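Local structure of alpha-14 giardin (Giardia lamblia, 3CHJ) at residues 28-33 and 300-305; 34-39 and 77-82. The protein binds calcium and probably, in a calcium-dependent way, phospholipids, and may link the lipid bilayer to the underlying axoneme as a calcium-regulated structural element. One frame throughout, in Å; residues are numbered along the deposited sequence.

Contact 1: 28-33 and 300-305; sequences KRLDLI and KGVYGD
Leu30 lies against Val302 and Asp305, and its side chain carries most of this contact. Its CB points at segment 300-305, and with CG anti to the carbonyl carbon (chi1 -68°) the isobutyl group extends toward helix 301-310. CG comes within 4.1 Å of Val302 CG2. Beyond the branch the two methyls part: CD2 goes to Val302, 3.9 Å from its CG2 and 4.0 Å from its carbonyl O, while CD1 rests 3.9 Å from Asp305 CB. The side chains of Leu30 and Val302 run alongside each other, pointing opposite ways, whereas Leu30 and Asp305 meet at roughly a right angle. Asp305 offers Leu30 its methylene; its carboxylate forms a long, weak ion pair with Lys308.

Val302 CG2 serves two neighbours, because it also touches Arg29 CB at 3.8 Å. It stands anti to the backbone N of Val302, which turns it toward segment 28-33. Arg29 contributes nothing beyond that aliphatic root: the chain bends at chi2 (-72°) and leads its guanidinium away, to the carbonyl oxygens of Ala22 and His66. The backbone of Lys28-Asp31 makes a type I beta turn, closed by Asp31 N to Lys28 O at 2.9 Å, so Arg29 and Leu30 occupy its two central positions.

The closest atoms of all three residue pairs are carbons, and the 171 Å² buried is modest, as suits a partly buried contact. Phe71 of helix 69-78 touches Val302 and Ala306 touches Leu30, extending the apolar patch on both segments. Residues far apart in sequence are thereby packed together: helix 31-38 near the N-terminal end against helix 301-310 of the fourth annexin repeat, consistent with the compact all-helical annexin fold.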
loop_
_atom_site.group_PDB
_atom_site.type_symbol
_atom_site.label_atom_id
_atom_site.label_comp_id
_atom_site.label_asym_id
_atom_site.label_seq_id
_atom_site.Cartn_x
_atom_site.Cartn_y
_atom_site.Cartn_z
ATOM N N LYS A 28 13.029 5.712 24.798
ATOM C CA LYS A 28 11.645 6.158 24.595
ATOM C C LYS A 28 11.275 6.379 23.123
ATOM O O LYS A 28 10.187 6.890 22.831
ATOM C CB LYS A 28 11.366 7.437 25.377
ATOM C CG LYS A 28 11.505 7.289 26.886
ATOM C CD LYS A 28 11.175 8.606 27.572
ATOM C CE LYS A 28 11.203 8.455 29.085
ATOM N NZ LYS A 28 11.007 9.768 29.752
ATOM N N ARG A 29 12.163 5.985 22.216
ATOM C CA ARG A 29 11.942 6.246 20.788
ATOM C C ARG A 29 10.608 5.693 20.293
ATOM O O ARG A 29 9.957 6.311 19.430
ATOM C CB ARG A 29 13.062 5.662 19.934
ATOM C CG ARG A 29 14.364 6.457 19.965
ATOM C CD ARG A 29 14.251 7.779 19.191
ATOM N NE ARG A 29 15.582 8.342 18.935
ATOM C CZ ARG A 29 16.341 8.937 19.856
ATOM N NH1 ARG A 29 15.900 9.082 21.099
ATOM N NH2 ARG A 29 17.538 9.404 19.516
ATOM N N LEU A 30 10.187 4.541 20.820
ATOM C CA LEU A 30 8.943 3.931 20.329
ATOM C C LEU A 30 7.682 4.684 20.752
ATOM O O LEU A 30 6.579 4.398 20.260
ATOM C CB LEU A 30 8.861 2.442 20.673
ATOM C CG LEU A 30 9.868 1.551 19.946
ATOM C CD1 LEU A 30 9.839 0.148 20.553
ATOM C CD2 LEU A 30 9.662 1.489 18.403
ATOM N N ASP A 31 7.823 5.673 21.640
ATOM C CA ASP A 31 6.698 6.540 21.925
ATOM C C ASP A 31 6.185 7.218 20.657
ATOM O O ASP A 31 5.002 7.525 20.551
ATOM C CB ASP A 31 7.046 7.594 22.981
ATOM C CG ASP A 31 7.182 7.001 24.384
ATOM O OD1 ASP A 31 6.785 5.837 24.609
ATOM O OD2 ASP A 31 7.692 7.719 25.269
ATOM N N LEU A 32 7.084 7.478 19.711
ATOM C CA LEU A 32 6.664 8.063 18.442
ATOM C C LEU A 32 5.678 7.158 17.725
ATOM O O LEU A 32 4.777 7.655 17.049
ATOM C CB LEU A 32 7.862 8.337 17.523
ATOM C CG LEU A 32 8.924 9.296 18.094
ATOM C CD1 LEU A 32 10.115 9.359 17.166
ATOM C CD2 LEU A 32 8.324 10.681 18.319
ATOM N N ILE A 33 5.886 5.848 17.859
ATOM C CA ILE A 33 5.039 4.840 17.218
ATOM C C ILE A 33 3.757 4.617 18.013
ATOM O O ILE A 33 2.668 4.510 17.431
ATOM C CB ILE A 33 5.804 3.517 17.030
ATOM C CG1 ILE A 33 7.059 3.718 16.170
ATOM C CG2 ILE A 33 4.895 2.455 16.441
ATOM C CD1 ILE A 33 6.822 4.314 14.756
ATOM N N LYS A 300 17.314 -4.754 12.216
ATOM C CA LYS A 300 17.902 -4.615 13.541
ATOM C C LYS A 300 17.497 -3.289 14.159
ATOM O O LYS A 300 17.112 -2.346 13.453
ATOM C CB LYS A 300 19.432 -4.708 13.473
ATOM C CG LYS A 300 19.974 -6.026 12.929
ATOM C CD LYS A 300 19.667 -7.197 13.842
ATOM C CE LYS A 300 20.189 -8.499 13.268
ATOM N NZ LYS A 300 19.468 -8.902 12.025
ATOM N N GLY A 301 17.559 -3.222 15.486
ATOM C CA GLY A 301 17.347 -1.976 16.198
ATOM C C GLY A 301 15.923 -1.467 16.207
ATOM O O GLY A 301 14.969 -2.224 15.954
ATOM N N VAL A 302 15.799 -0.195 16.540
ATOM C CA VAL A 302 14.527 0.451 16.790
ATOM C C VAL A 302 13.617 0.414 15.560
ATOM O O VAL A 302 12.392 0.315 15.704
ATOM C CB VAL A 302 14.705 1.902 17.340
ATOM C CG1 VAL A 302 15.253 2.851 16.292
ATOM C CG2 VAL A 302 13.411 2.407 17.978
ATOM N N TYR A 303 14.203 0.484 14.376
ATOM C CA TYR A 303 13.392 0.481 13.153
ATOM C C TYR A 303 12.608 -0.813 13.038
ATOM O O TYR A 303 11.414 -0.804 12.713
ATOM C CB TYR A 303 14.260 0.730 11.905
ATOM C CG TYR A 303 13.494 0.706 10.594
ATOM C CD1 TYR A 303 12.613 1.729 10.267
ATOM C CD2 TYR A 303 13.643 -0.349 9.696
ATOM C CE1 TYR A 303 11.913 1.713 9.060
ATOM C CE2 TYR A 303 12.953 -0.384 8.486
ATOM C CZ TYR A 303 12.080 0.654 8.182
ATOM O OH TYR A 303 11.392 0.600 6.992
ATOM N N GLY A 304 13.270 -1.934 13.281
ATOM C CA GLY A 304 12.597 -3.228 13.274
ATOM C C GLY A 304 11.508 -3.284 14.323
ATOM O O GLY A 304 10.414 -3.788 14.060
ATOM N N ASP A 305 11.791 -2.754 15.510
ATOM C CA ASP A 305 10.801 -2.740 16.586
ATOM C C ASP A 305 9.590 -1.904 16.195
ATOM O O ASP A 305 8.459 -2.265 16.506
ATOM C CB ASP A 305 11.442 -2.239 17.888
ATOM C CG ASP A 305 12.465 -3.239 18.458
ATOM O OD1 ASP A 305 12.423 -4.443 18.115
ATOM O OD2 ASP A 305 13.319 -2.795 19.255
#

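Contact 2: 34-39 and 77-82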
loop_
_atom_site.group_PDB
_atom_site.type_symbol
_atom_site.label_atom_id
_atom_site.label_comp_id
_atom_site.label_asym_id
_atom_site.label_seq_id
_atom_site.Cartn_x
_atom_site.Cartn_y
_atom_site.Cartn_z
ATOM N N GLU A 34 3.872 4.583 19.345
ATOM C CA GLU A 34 2.683 4.536 20.198
ATOM C C GLU A 34 1.731 5.699 19.917
ATOM O O GLU A 34 0.507 5.515 19.797
ATOM C CB GLU A 34 3.071 4.437 21.682
ATOM C CG GLU A 34 3.808 3.129 22.028
ATOM C CD GLU A 34 2.922 1.862 21.983
ATOM O OE1 GLU A 34 3.335 0.843 22.588
ATOM O OE2 GLU A 34 1.845 1.854 21.342
ATOM N N ILE A 35 2.288 6.897 19.752
ATOM C CA ILE A 35 1.485 8.060 19.432
ATOM C C ILE A 35 0.749 7.834 18.081
ATOM O O ILE A 35 -0.444 8.083 17.955
ATOM C CB ILE A 35 2.363 9.336 19.435
ATOM C CG1 ILE A 35 2.761 9.702 20.875
ATOM C CG2 ILE A 35 1.648 10.503 18.828
ATOM C CD1 ILE A 35 3.924 10.722 20.963
ATOM N N ALA A 36 1.457 7.301 17.081
ATOM C CA ALA A 36 0.821 7.045 15.787
ATOM C C ALA A 36 -0.328 6.055 15.873
ATOM O O ALA A 36 -1.309 6.194 15.138
ATOM C CB ALA A 36 1.849 6.567 14.749
ATOM N N ARG A 37 -0.191 5.067 16.754
ATOM C CA ARG A 37 -1.198 4.013 16.913
ATOM C C ARG A 37 -2.392 4.460 17.755
ATOM O O ARG A 37 -3.456 3.829 17.699
ATOM C CB ARG A 37 -0.583 2.796 17.579
ATOM C CG ARG A 37 0.465 2.105 16.771
ATOM C CD ARG A 37 1.101 1.034 17.621
ATOM N NE ARG A 37 0.351 -0.227 17.633
ATOM C CZ ARG A 37 0.145 -0.986 18.709
ATOM N NH1 ARG A 37 0.546 -0.592 19.918
ATOM N NH2 ARG A 37 -0.521 -2.130 18.591
ATOM N N SER A 38 -2.190 5.508 18.564
ATOM C CA SER A 38 -3.164 5.911 19.604
ATOM C C SER A 38 -4.156 6.983 19.170
ATOM O O SER A 38 -5.189 7.166 19.824
ATOM C CB SER A 38 -2.425 6.414 20.850
ATOM O OG SER A 38 -1.726 5.363 21.468
ATOM N N TYR A 39 -3.841 7.717 18.103
ATOM C CA TYR A 39 -4.639 8.878 17.678
ATOM C C TYR A 39 -4.963 8.825 16.183
ATOM O O TYR A 39 -4.194 8.247 15.412
ATOM C CB TYR A 39 -3.908 10.193 17.975
ATOM C CG TYR A 39 -3.585 10.404 19.432
ATOM C CD1 TYR A 39 -4.554 10.893 20.317
ATOM C CD2 TYR A 39 -2.312 10.123 19.928
ATOM C CE1 TYR A 39 -4.248 11.090 21.661
ATOM C CE2 TYR A 39 -2.005 10.307 21.272
ATOM C CZ TYR A 39 -2.978 10.793 22.128
ATOM O OH TYR A 39 -2.645 10.965 23.466
ATOM N N MET A 77 5.587 9.838 7.677
ATOM C CA MET A 77 4.480 9.259 6.898
ATOM C C MET A 77 3.286 8.984 7.802
ATOM O O MET A 77 2.126 9.042 7.358
ATOM C CB MET A 77 4.905 7.957 6.229
ATOM C CG MET A 77 5.876 8.092 5.063
ATOM S SD MET A 77 5.973 6.466 4.242
ATOM C CE MET A 77 7.430 6.679 3.188
ATOM N N LEU A 78 3.566 8.669 9.059
ATOM C CA LEU A 78 2.503 8.256 9.981
ATOM C C LEU A 78 1.679 9.424 10.452
ATOM O O LEU A 78 0.511 9.235 10.827
ATOM C CB LEU A 78 3.087 7.529 11.195
ATOM C CG LEU A 78 3.818 6.218 10.915
ATOM C CD1 LEU A 78 4.510 5.750 12.194
ATOM C CD2 LEU A 78 2.850 5.145 10.372
ATOM N N TYR A 79 2.249 10.625 10.447
ATOM C CA TYR A 79 1.547 11.758 11.066
ATOM C C TYR A 79 0.757 12.572 10.025
ATOM O O TYR A 79 0.426 13.734 10.243
ATOM C CB TYR A 79 2.518 12.637 11.882
ATOM C CG TYR A 79 3.179 11.986 13.099
ATOM C CD1 TYR A 79 2.764 10.750 13.603
ATOM C CD2 TYR A 79 4.188 12.650 13.781
ATOM C CE1 TYR A 79 3.369 10.180 14.724
ATOM C CE2 TYR A 79 4.810 12.095 14.888
ATOM C CZ TYR A 79 4.388 10.868 15.378
ATOM O OH TYR A 79 5.020 10.323 16.488
ATOM N N LYS A 80 0.474 11.943 8.888
ATOM C CA LYS A 80 -0.182 12.601 7.758
ATOM C C LYS A 80 -1.558 12.003 7.558
ATOM O O LYS A 80 -1.737 10.809 7.750
ATOM C CB LYS A 80 0.609 12.341 6.463
ATOM C CG LYS A 80 1.781 13.236 6.284
ATOM C CD LYS A 80 2.653 12.790 5.160
ATOM C CE LYS A 80 3.981 13.504 5.282
ATOM N NZ LYS A 80 3.827 14.984 5.308
ATOM N N PRO A 81 -2.524 12.818 7.104
ATOM C CA PRO A 81 -3.736 12.178 6.611
ATOM C C PRO A 81 -3.424 11.255 5.414
ATOM O O PRO A 81 -2.545 11.562 4.614
ATOM C CB PRO A 81 -4.586 13.366 6.140
ATOM C CG PRO A 81 -4.029 14.544 6.865
ATOM C CD PRO A 81 -2.573 14.287 6.985
ATOM N N ARG A 82 -4.170 10.164 5.305
ATOM C CA ARG A 82 -3.985 9.141 4.262
ATOM C C ARG A 82 -3.902 9.713 2.843
ATOM O O ARG A 82 -2.968 9.424 2.079
ATOM C CB ARG A 82 -5.142 8.145 4.355
ATOM C CG ARG A 82 -5.291 7.197 3.187
ATOM C CD ARG A 82 -6.503 6.293 3.391
ATOM N NE ARG A 82 -6.314 5.002 2.730
ATOM C CZ ARG A 82 -5.342 4.152 3.051
ATOM N NH1 ARG A 82 -4.481 4.463 4.011
ATOM N NH2 ARG A 82 -5.219 3.001 2.413
#
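Ala36 CB touches both Leu78 and Tyr79, 3.8 Å from Leu78 CD1 and 3.9 Å from Tyr79 CE1. It reaches the tyrosine at the ring edge, near the ring plane, so the phenol meets the methyl side-on. One residue earlier, Ile35 packs against the hydroxyl end of the same side chain: its CB and CG2 are each 4.1 Å from Tyr79 OH, and the side chains cross at a slant.

The ring, carried with CG anti to the carbonyl carbon (chi1 -64°), is helped into place by the hydrogen bond from Tyr79 OH to the carbonyl O of Leu32, and by Met47 and Gln48 of helix 41-55, which touch it. Leu78 is backed by Leu310 and by Ala270, and Ile35 by Leu44. Arg37 NH1 meets Glu34 OE2 at 3.1 Å, on the syn side of the carboxylate and nearly in the guanidinium plane, while Arg37 NH2 bonds Glu312 O. Ser38 OG binds back to Glu34 O at 2.8 Å, from above the carbonyl plane.

The cross-segment chemistry is van der Waals packing around a small alanine, with Ala36 CA 6.2 Å from Leu78 CA; the buried phenol OH keeps its hydrogen bond with the helix backbone.

Overall arrangement
Contacts 1 and 2 share helix 31-38, its beginning packing against helix 301-310 and its later turns against the end of helix 69-78. Their centres are about 14 Å apart and lie on the same side of the chain's centre, contact 1 farther out at about 21 Å and contact 2 at about 16 Å. All four touching residues of contact 2 are buried, against one of four in contact 1. Both are apolar, but contact 1 borrows the aliphatic parts of charged residues, whereas contact 2 uses an aromatic ring. They meet directly, by the packing of Ile33 CD1 on Leu78 CD1 at 3.7 Å and by the hydrogen bond of Tyr79 OH with Leu32 O.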